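Local coordinates for protein uronate isomerase (Caulobacter crescentus, PDB 2Q01) that isomerises uronic sugars, converting D-glucuronate to D-fructuronate and D-galacturonate to D-tagaturonate in pentose and glucuronate interconversion, at residues B[365-370]-B[401-406]. Numbering follows the deposited sequence.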
loop_
_atom_site.group_PDB
_atom_site.type_symbol
_atom_site.label_atom_id
_atom_site.label_comp_id
_atom_site.label_asym_id
_atom_site.label_seq_id
_atom_site.Cartn_x
_atom_site.Cartn_y
_atom_site.Cartn_z
ATOM N N THR B 365 1.241 2.973 -4.215
ATOM C CA THR B 365 0.339 3.532 -3.210
ATOM C C THR B 365 -0.552 4.656 -3.755
ATOM O O THR B 365 -1.568 5.000 -3.146
ATOM C CB THR B 365 1.127 4.000 -1.981
ATOM O OG1 THR B 365 1.974 5.099 -2.334
ATOM C CG2 THR B 365 1.994 2.858 -1.464
ATOM N N THR B 366 -0.172 5.198 -4.910
ATOM C CA THR B 366 -0.910 6.274 -5.561
ATOM C C THR B 366 -2.026 5.774 -6.477
ATOM O O THR B 366 -2.791 6.588 -7.003
ATOM C CB THR B 366 0.022 7.188 -6.396
ATOM O OG1 THR B 366 0.639 6.425 -7.438
ATOM C CG2 THR B 366 1.094 7.822 -5.529
ATOM N N TYR B 367 -2.116 4.454 -6.671
ATOM C CA TYR B 367 -3.130 3.856 -7.554
ATOM C C TYR B 367 -4.544 4.184 -7.106
ATOM O O TYR B 367 -5.296 4.845 -7.815
ATOM C CB TYR B 367 -2.989 2.329 -7.639
ATOM C CG TYR B 367 -1.853 1.831 -8.488
ATOM C CD1 TYR B 367 -1.393 2.560 -9.586
ATOM C CD2 TYR B 367 -1.250 0.602 -8.213
ATOM C CE1 TYR B 367 -0.346 2.088 -10.376
ATOM C CE2 TYR B 367 -0.205 0.125 -8.988
ATOM C CZ TYR B 367 0.248 0.869 -10.067
ATOM O OH TYR B 367 1.291 0.394 -10.839
ATOM N N SER B 368 -4.890 3.720 -5.916
ATOM C CA SER B 368 -6.230 3.892 -5.400
ATOM C C SER B 368 -6.386 5.287 -4.833
ATOM O O SER B 368 -7.484 5.840 -4.839
ATOM C CB SER B 368 -6.518 2.852 -4.322
ATOM O OG SER B 368 -5.585 2.972 -3.262
ATOM N N ARG B 369 -5.282 5.854 -4.350
ATOM C CA ARG B 369 -5.326 7.130 -3.656
ATOM C C ARG B 369 -5.447 8.310 -4.604
ATOM O O ARG B 369 -6.325 9.140 -4.443
ATOM C CB ARG B 369 -4.107 7.318 -2.756
ATOM C CG ARG B 369 -4.361 8.301 -1.614
ATOM C CD ARG B 369 -3.106 9.040 -1.179
ATOM N NE ARG B 369 -2.022 8.142 -0.791
ATOM C CZ ARG B 369 -0.817 8.122 -1.358
ATOM N NH1 ARG B 369 -0.526 8.965 -2.340
ATOM N NH2 ARG B 369 0.103 7.262 -0.938
ATOM N N GLU B 370 -4.566 8.382 -5.591
ATOM C CA GLU B 370 -4.437 9.595 -6.384
ATOM C C GLU B 370 -4.758 9.395 -7.854
ATOM O O GLU B 370 -5.559 10.137 -8.410
ATOM C CB GLU B 370 -3.030 10.185 -6.226
ATOM C CG GLU B 370 -2.597 10.367 -4.773
ATOM C CD GLU B 370 -1.349 11.209 -4.612
ATOM O OE1 GLU B 370 -0.713 11.552 -5.631
ATOM O OE2 GLU B 370 -1.009 11.532 -3.455
ATOM N N GLU B 401 -6.489 -4.550 -9.431
ATOM C CA GLU B 401 -7.246 -4.560 -8.174
ATOM C C GLU B 401 -7.445 -3.176 -7.545
ATOM O O GLU B 401 -8.423 -2.953 -6.832
ATOM C CB GLU B 401 -6.580 -5.480 -7.155
ATOM C CG GLU B 401 -6.766 -6.967 -7.424
ATOM C CD GLU B 401 -5.967 -7.846 -6.469
ATOM O OE1 GLU B 401 -5.270 -7.302 -5.582
ATOM O OE2 GLU B 401 -6.040 -9.085 -6.608
ATOM N N GLN B 402 -6.524 -2.252 -7.803
ATOM C CA GLN B 402 -6.542 -0.946 -7.127
ATOM C C GLN B 402 -7.065 0.224 -7.971
ATOM O O GLN B 402 -7.487 1.239 -7.427
ATOM C CB GLN B 402 -5.166 -0.632 -6.531
ATOM C CG GLN B 402 -4.930 -1.352 -5.202
ATOM C CD GLN B 402 -3.475 -1.455 -4.799
ATOM O OE1 GLN B 402 -3.113 -2.320 -4.003
ATOM N NE2 GLN B 402 -2.632 -0.582 -5.342
ATOM N N VAL B 403 -7.071 0.046 -9.285
ATOM C CA VAL B 403 -7.358 1.111 -10.237
ATOM C C VAL B 403 -8.760 1.011 -10.864
ATOM O O VAL B 403 -9.399 2.035 -11.135
ATOM C CB VAL B 403 -6.228 1.143 -11.311
ATOM C CG1 VAL B 403 -6.725 1.509 -12.704
ATOM C CG2 VAL B 403 -5.104 2.040 -10.852
ATOM N N THR B 404 -9.233 -0.220 -11.058
ATOM C CA THR B 404 -10.460 -0.504 -11.813
ATOM C C THR B 404 -11.722 0.131 -11.223
ATOM O O THR B 404 -12.541 0.696 -11.946
ATOM C CB THR B 404 -10.675 -2.028 -11.943
ATOM O OG1 THR B 404 -9.536 -2.613 -12.578
ATOM C CG2 THR B 404 -11.915 -2.353 -12.754
ATOM N N GLU B 405 -11.864 0.056 -9.909
ATOM C CA GLU B 405 -13.094 0.497 -9.252
ATOM C C GLU B 405 -13.428 1.990 -9.388
ATOM O O GLU B 405 -14.601 2.363 -9.436
ATOM C CB GLU B 405 -13.119 0.010 -7.809
ATOM C CG GLU B 405 -13.250 -1.516 -7.756
ATOM C CD GLU B 405 -12.983 -2.104 -6.394
ATOM O OE1 GLU B 405 -12.048 -1.631 -5.710
ATOM O OE2 GLU B 405 -13.723 -3.034 -6.001
ATOM N N THR B 406 -12.402 2.831 -9.491
ATOM C CA THR B 406 -12.601 4.267 -9.696
ATOM C C THR B 406 -12.400 4.704 -11.156
ATOM O O THR B 406 -13.220 5.438 -11.707
ATOM C CB THR B 406 -11.707 5.092 -8.760
ATOM O OG1 THR B 406 -11.902 4.648 -7.412
ATOM C CG2 THR B 406 -12.051 6.553 -8.848
HETATM O O HOH W 1 -9.648 4.410 -5.899
#
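Tyr367 meets both Gln402 and Val403, and the tight part of this helix-helix contact is built round it. With CG anti to the carbonyl carbon (chi1 -76°), Tyr367 sets CB and the near part of its ring against 401-406, while the hydroxyl end points away from it. The Gln402 amide comes at the ring edge, near its plane, NE2 lying 3.4 Å from Tyr367 CD2; the two side chains cross at about a right angle, with amide and ring planes turned 51° apart. Val403 approaches obliquely, its CG2 packing 3.9 Å from Tyr367 CB. Beside the tyrosine the backbones draw close: Ser368 CA stands 3.6 Å from Gln402 O in a CA-H...O contact, while Ser368 OG turns to a different partner, Glu364 of the second subunit, whose Arg398 packs on Gln402. Substituting alanine for Tyr367 would probably open a gap beside Val403 and leave the Gln402 amide freer to turn. Toward the C-terminal end of 401-406 the contact is looser and wet: a water donates to Ser368 O at 2.8 Å and also bonds Thr406 OG1 at 2.7 Å, bridging two residues whose own atoms do not touch, although Thr406 also packs on Ala372 further along helix 366-375. The segment axes run 24° from parallel, 8.0 Å apart at closest approach. Helix 366-375 follows strand 357-359 and leads to its parallel neighbour 381-383, a right-handed beta-alpha-beta crossover consistent with the TIM-barrel clan; helix 393-407 comes after the second strand and packs alongside, its Phe399 meeting the Tyr367 ring edge-to-face.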